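Local coordinates for hypothetical protein, IPT/TIG domain protein (Bacteroides ovatus, PDB 4HW6), which is of unknown function but, with an IPT/TIG domain and a six-bladed beta-propeller, may act as an auxiliary nutrient-binding protein, possibly for carbohydrate, at residues A137-I141 against D420-V426; T271-H277 against I289-K294. All blocks are in the same frame, centred on the assembly; numbering follows the deposited sequence.

Interaction 1. Residues A137-I141 against D420-V426; sequences AFDNI and DCDNHRV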
loop_
_atom_site.group_PDB
_atom_site.type_symbol
_atom_site.label_atom_id
_atom_site.label_comp_id
_atom_site.label_asym_id
_atom_site.label_seq_id
_atom_site.Cartn_x
_atom_site.Cartn_y
_atom_site.Cartn_z
ATOM N N ALA A 137 19.735 -0.614 5.397
ATOM C CA ALA A 137 18.764 0.188 4.688
ATOM C C ALA A 137 18.913 -0.028 3.177
ATOM O O ALA A 137 19.763 -0.815 2.718
ATOM C CB ALA A 137 18.870 1.681 5.080
ATOM N N PHE A 138 18.078 0.656 2.412
ATOM C CA PHE A 138 17.846 0.299 1.013
ATOM C C PHE A 138 18.308 1.365 0.025
ATOM O O PHE A 138 17.909 2.528 0.129
ATOM C CB PHE A 138 16.364 -0.015 0.843
ATOM C CG PHE A 138 15.873 -0.992 1.869
ATOM C CD1 PHE A 138 16.479 -2.238 1.972
ATOM C CD2 PHE A 138 14.886 -0.650 2.771
ATOM C CE1 PHE A 138 16.071 -3.140 2.934
ATOM C CE2 PHE A 138 14.469 -1.551 3.726
ATOM C CZ PHE A 138 15.079 -2.795 3.823
ATOM N N ASP A 139 19.104 0.951 -0.956
ATOM C CA ASP A 139 19.656 1.885 -1.953
ATOM C C ASP A 139 18.615 2.470 -2.883
ATOM O O ASP A 139 18.687 3.645 -3.209
ATOM C CB ASP A 139 20.760 1.232 -2.792
ATOM C CG ASP A 139 22.075 1.101 -2.052
ATOM O OD1 ASP A 139 22.365 1.881 -1.097
ATOM O OD2 ASP A 139 22.846 0.208 -2.456
ATOM N N ASN A 140 17.658 1.667 -3.338
ATOM C CA ASN A 140 16.725 2.128 -4.365
ATOM C C ASN A 140 15.478 1.278 -4.396
ATOM O O ASN A 140 15.490 0.153 -4.929
ATOM C CB ASN A 140 17.418 2.097 -5.729
ATOM C CG ASN A 140 16.618 2.779 -6.826
ATOM O OD1 ASN A 140 15.529 3.285 -6.591
ATOM N ND2 ASN A 140 17.185 2.812 -8.029
ATOM N N ILE A 141 14.393 1.813 -3.854
ATOM C CA ILE A 141 13.138 1.073 -3.793
ATOM C C ILE A 141 12.265 1.530 -4.986
ATOM O O ILE A 141 11.392 2.382 -4.856
ATOM C CB ILE A 141 12.426 1.280 -2.435
ATOM C CG1 ILE A 141 13.391 1.123 -1.247
ATOM C CG2 ILE A 141 11.295 0.262 -2.292
ATOM C CD1 ILE A 141 12.850 1.734 0.048
ATOM N N ASP A 420 10.405 4.924 0.006
ATOM C CA ASP A 420 10.770 6.315 0.212
ATOM C C ASP A 420 12.265 6.428 -0.081
ATOM O O ASP A 420 13.108 6.354 0.813
ATOM C CB ASP A 420 10.405 6.670 1.641
ATOM C CG ASP A 420 10.487 8.146 1.941
ATOM O OD1 ASP A 420 10.491 8.940 0.998
ATOM O OD2 ASP A 420 10.449 8.493 3.154
ATOM N N CYS A 421 12.570 6.612 -1.370
ATOM C CA CYS A 421 13.894 6.309 -1.895
ATOM C C CYS A 421 15.049 7.069 -1.278
ATOM O O CYS A 421 16.040 6.451 -0.937
ATOM C CB CYS A 421 13.937 6.458 -3.416
ATOM S SG CYS A 421 13.088 5.080 -4.166
ATOM N N ASP A 422 14.920 8.380 -1.094
ATOM C CA ASP A 422 16.014 9.156 -0.507
ATOM C C ASP A 422 16.022 9.229 1.038
ATOM O O ASP A 422 16.909 9.826 1.658
ATOM C CB ASP A 422 16.136 10.495 -1.232
ATOM C CG ASP A 422 16.998 10.376 -2.501
ATOM O OD1 ASP A 422 18.096 9.774 -2.426
ATOM O OD2 ASP A 422 16.616 10.889 -3.561
ATOM N N ASN A 423 15.112 8.490 1.655
ATOM C CA ASN A 423 15.221 8.140 3.068
ATOM C C ASN A 423 15.645 6.698 3.272
ATOM O O ASN A 423 15.891 6.279 4.389
ATOM C CB ASN A 423 13.894 8.401 3.783
ATOM C CG ASN A 423 13.636 9.870 3.968
ATOM O OD1 ASN A 423 14.579 10.640 4.231
ATOM N ND2 ASN A 423 12.381 10.282 3.807
ATOM N N HIS A 424 15.708 5.936 2.178
ATOM C CA HIS A 424 16.265 4.588 2.171
ATOM C C HIS A 424 15.487 3.635 3.045
ATOM O O HIS A 424 16.030 2.657 3.557
ATOM C CB HIS A 424 17.745 4.674 2.504
ATOM C CG HIS A 424 18.481 5.570 1.550
ATOM N ND1 HIS A 424 18.744 5.198 0.246
ATOM C CD2 HIS A 424 18.931 6.842 1.682
ATOM C CE1 HIS A 424 19.330 6.208 -0.385
ATOM N NE2 HIS A 424 19.453 7.216 0.464
ATOM N N ARG A 425 14.182 3.895 3.131
ATOM C CA ARG A 425 13.298 3.146 3.994
ATOM C C ARG A 425 12.006 2.794 3.287
ATOM O O ARG A 425 11.544 3.545 2.409
ATOM C CB ARG A 425 12.953 3.983 5.229
ATOM C CG ARG A 425 14.092 4.204 6.219
ATOM C CD ARG A 425 13.714 5.402 7.056
ATOM N NE ARG A 425 14.629 5.743 8.127
ATOM C CZ ARG A 425 15.475 6.778 8.131
ATOM N NH1 ARG A 425 15.664 7.575 7.064
ATOM N NH2 ARG A 425 16.184 6.989 9.247
ATOM N N VAL A 426 11.405 1.687 3.726
ATOM C CA VAL A 426 10.000 1.401 3.449
ATOM C C VAL A 426 9.155 2.028 4.555
ATOM O O VAL A 426 9.293 1.697 5.741
ATOM C CB VAL A 426 9.705 -0.110 3.376
ATOM C CG1 VAL A 426 8.236 -0.340 3.053
ATOM C CG2 VAL A 426 10.590 -0.790 2.341
HETATM O O HOH W 1 15.763 3.698 -1.542
#
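With chi1 at -57°, CG of H424 stands beside its own backbone N, and the imidazole edge swings onto the carbonyl of F138, whose benzyl group takes a similar first torsion and leads off toward V426. The site lies where the six-bladed beta-propeller is closed: strands 415-420 and 425-431 share a sheet with the early strand 109-115, and the loop 137-141 leads into the neighbouring blade. H424 and R425 both face D420, which makes a G1 beta bulge with H424 as its first residue.

Two bonds fasten this turn to F138. H424 ND1 donates to F138 O at 2.8 Å (147° at the hydrogen), and the acceptor lies in the imidazole plane. In return F138 N reaches H424 O at 3.1 Å, a straighter bond of 161°. A water adds a third link, donating to F138 O at 3.0 Å and to C421 O at 2.8 Å, so F138 O takes protons from both the ring and the water. W125 stacks on the imidazole, and its NE1 is hydrogen-bonded to D139 OD1, so one tryptophan meets both segments.

Beyond the polar part, CG2 of V426 receives two hydrophobic groups: the F138 ring atom CE2 at 4.2 Å, meeting it obliquely, and CD1 of I141 at 4.1 Å. W157 of strand 154-158 closes over this cluster, edge-to-face with F138 and touching I141 and V426. At the start of the loop the A137 methyl CB rests 3.4 Å from H424 O; at its end CD1 of I141 comes to 3.2 Å from R425 O.

Interaction 2. Residues T271-H277 against I289-K294; sequences TKGSNFH and IIYNGK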
loop_
_atom_site.group_PDB
_atom_site.type_symbol
_atom_site.label_atom_id
_atom_site.label_comp_id
_atom_site.label_asym_id
_atom_site.label_seq_id
_atom_site.Cartn_x
_atom_site.Cartn_y
_atom_site.Cartn_z
ATOM N N THR A 271 4.528 10.300 -27.265
ATOM C CA THR A 271 5.802 10.612 -26.597
ATOM C C THR A 271 6.673 9.368 -26.542
ATOM O O THR A 271 6.188 8.264 -26.359
ATOM C CB THR A 271 5.518 11.108 -25.157
ATOM O OG1 THR A 271 4.616 12.217 -25.226
ATOM C CG2 THR A 271 6.797 11.555 -24.397
ATOM N N LYS A 272 7.972 9.564 -26.708
ATOM C CA LYS A 272 8.956 8.508 -26.460
ATOM C C LYS A 272 10.112 9.148 -25.714
ATOM O O LYS A 272 10.054 10.321 -25.337
ATOM C CB LYS A 272 9.437 7.892 -27.774
ATOM C CG LYS A 272 10.125 8.861 -28.730
ATOM C CD LYS A 272 10.673 8.156 -29.962
ATOM C CE LYS A 272 11.317 9.145 -30.917
ATOM N NZ LYS A 272 11.978 8.424 -32.031
ATOM N N GLY A 273 11.169 8.390 -25.495
ATOM C CA GLY A 273 12.395 8.973 -24.943
ATOM C C GLY A 273 12.278 9.334 -23.478
ATOM O O GLY A 273 12.899 10.288 -23.007
ATOM N N SER A 274 11.509 8.556 -22.731
ATOM C CA SER A 274 11.159 8.911 -21.365
ATOM C C SER A 274 10.726 7.641 -20.635
ATOM O O SER A 274 10.552 6.586 -21.259
ATOM C CB SER A 274 10.001 9.954 -21.383
ATOM O OG SER A 274 9.865 10.619 -20.137
ATOM N N ASN A 275 10.582 7.725 -19.320
ATOM C CA ASN A 275 10.164 6.591 -18.539
ATOM C C ASN A 275 8.639 6.581 -18.514
ATOM O O ASN A 275 8.007 7.641 -18.352
ATOM C CB ASN A 275 10.667 6.715 -17.091
ATOM C CG ASN A 275 12.113 6.296 -16.915
ATOM O OD1 ASN A 275 12.810 5.985 -17.873
ATOM N ND2 ASN A 275 12.570 6.300 -15.672
ATOM N N PHE A 276 8.056 5.393 -18.627
ATOM C CA PHE A 276 6.619 5.219 -18.467
ATOM C C PHE A 276 6.401 4.055 -17.521
ATOM O O PHE A 276 7.235 3.166 -17.423
ATOM C CB PHE A 276 5.939 4.930 -19.823
ATOM C CG PHE A 276 6.157 6.012 -20.833
ATOM C CD1 PHE A 276 5.427 7.189 -20.767
ATOM C CD2 PHE A 276 7.130 5.885 -21.822
ATOM C CE1 PHE A 276 5.667 8.219 -21.665
ATOM C CE2 PHE A 276 7.351 6.900 -22.723
ATOM C CZ PHE A 276 6.614 8.073 -22.651
ATOM N N HIS A 277 5.257 4.063 -16.865
ATOM C CA HIS A 277 4.822 2.938 -16.050
ATOM C C HIS A 277 3.373 2.698 -16.370
ATOM O O HIS A 277 2.534 3.581 -16.188
ATOM C CB HIS A 277 4.979 3.241 -14.570
ATOM C CG HIS A 277 4.675 2.073 -13.688
ATOM N ND1 HIS A 277 5.418 0.913 -13.709
ATOM C CD2 HIS A 277 3.684 1.874 -12.789
ATOM C CE1 HIS A 277 4.895 0.051 -12.854
ATOM N NE2 HIS A 277 3.838 0.611 -12.284
ATOM N N ILE A 289 -1.280 4.912 -18.199
ATOM C CA ILE A 289 0.086 5.127 -18.574
ATOM C C ILE A 289 0.599 6.355 -17.827
ATOM O O ILE A 289 0.177 7.508 -18.105
ATOM C CB ILE A 289 0.244 5.389 -20.085
ATOM C CG1 ILE A 289 -0.528 4.369 -20.932
ATOM C CG2 ILE A 289 1.731 5.407 -20.459
ATOM C CD1 ILE A 289 -0.692 4.814 -22.374
ATOM N N ILE A 290 1.460 6.108 -16.841
ATOM C CA ILE A 290 2.084 7.168 -16.086
ATOM C C ILE A 290 3.296 7.684 -16.846
ATOM O O ILE A 290 4.206 6.903 -17.141
ATOM C CB ILE A 290 2.486 6.720 -14.684
ATOM C CG1 ILE A 290 1.281 6.101 -13.938
ATOM C CG2 ILE A 290 3.033 7.917 -13.908
ATOM C CD1 ILE A 290 1.643 5.522 -12.580
ATOM N N TYR A 291 3.276 8.968 -17.218
ATOM C CA TYR A 291 4.392 9.598 -17.909
ATOM C C TYR A 291 5.311 10.101 -16.807
ATOM O O TYR A 291 5.187 11.221 -16.317
ATOM C CB TYR A 291 3.935 10.761 -18.799
ATOM C CG TYR A 291 3.297 10.432 -20.122
ATOM C CD1 TYR A 291 2.452 9.335 -20.296
ATOM C CD2 TYR A 291 3.530 11.252 -21.228
ATOM C CE1 TYR A 291 1.882 9.049 -21.536
ATOM C CE2 TYR A 291 2.949 10.991 -22.462
ATOM C CZ TYR A 291 2.107 9.898 -22.611
ATOM O OH TYR A 291 1.545 9.641 -23.859
ATOM N N ASN A 292 6.222 9.236 -16.359
ATOM C CA ASN A 292 7.040 9.551 -15.198
ATOM C C ASN A 292 7.869 10.815 -15.346
ATOM O O ASN A 292 8.047 11.547 -14.394
ATOM C CB ASN A 292 7.995 8.387 -14.841
ATOM C CG ASN A 292 7.318 7.033 -14.794
ATOM O OD1 ASN A 292 7.755 6.107 -15.466
ATOM N ND2 ASN A 292 6.259 6.896 -13.986
ATOM N N GLY A 293 8.393 11.048 -16.548
ATOM C CA GLY A 293 9.199 12.202 -16.832
ATOM C C GLY A 293 8.460 13.414 -17.359
ATOM O O GLY A 293 9.066 14.480 -17.443
ATOM N N LYS A 294 7.185 13.266 -17.724
ATOM C CA LYS A 294 6.409 14.377 -18.297
ATOM C C LYS A 294 5.223 14.826 -17.450
ATOM O O LYS A 294 4.485 15.743 -17.836
ATOM C CB LYS A 294 5.905 14.034 -19.706
ATOM C CG LYS A 294 6.964 13.523 -20.645
ATOM C CD LYS A 294 8.086 14.494 -20.875
ATOM C CE LYS A 294 8.989 13.945 -21.969
ATOM N NZ LYS A 294 10.098 14.879 -22.266
HETATM O O HOH W 2 11.097 12.650 -24.247
HETATM O O HOH W 3 7.462 10.299 -19.187
HETATM O O HOH W 4 8.919 3.720 -15.225
#
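F276 drives its ring edge into the face of Y291: CE1 sits 3.5 Å above the tyrosine plane, over its centre, and the two planes stand at 80°, a T-shaped pair. With chi1 at -59° the F276 CG lies anti to its carbonyl carbon, and the ring runs out from the strand with its CD1-CE1 edge turned to the tyrosine. These residues form an antiparallel non-hydrogen-bonded pair of the hairpin 276-280/286-291, part of one four-stranded propeller blade.

The next pair, H277 with I290, is hydrogen-bonded in both directions. I290 N gives to H277 O at 2.8 Å and 165°, and H277 N gives to I290 O at 3.0 Å, lying in the carbonyl plane. Their side chains run side by side on the sheet face away from the two rings.

Toward N275 the backbone pairing weakens: N292 N makes only a weak hydrogen bond to N275 O, at 3.1 Å. A water takes over there, donating to N275 O at 2.8 Å, accepting from G293 N and hydrogen-bonding S274 OG. Further out, a second water accepts from K294 NZ and donates to K272 O.

The shell behind the rings sets the tyrosine. Y298 stacks on the Y291 ring, and Y291 OH is hydrogen-bonded to D270 OD1. At the ring edge T271 OG1 comes to 3.5 Å from Y291 CE2, held in turn by H319. Were Y291 cut back to an alanine, the F276 edge would probably lose the aromatic face it points into, and D270 its phenolic partner. On the polar side, K231 binds N275 OD1 and P337 O receives N292 ND2. The chemistry thus passes from direct amide pairing beside an aromatic contact to water-bridged polar groups, consistent with a hairpin whose open end diverges.

How the interactions relate
From the N terminus the chain runs through the IPT/TIG region and strand 109-115 before reaching 137-141, the first side of interaction 1. It then passes round the propeller, and on the way interaction 2 closes a short loop, 271-277 meeting 289-294 with 11 residues between them. Only at 420-426 does interaction 1 close, 279 positions on, so interaction 2 is nested inside it. One ties the first and last parts of the propeller; the other is local to one hairpin. Their centres lie 22 Å apart and nearest atoms about 10 Å, without touching, yet R143, just beyond I141, touches H277 and N292 of interaction 2.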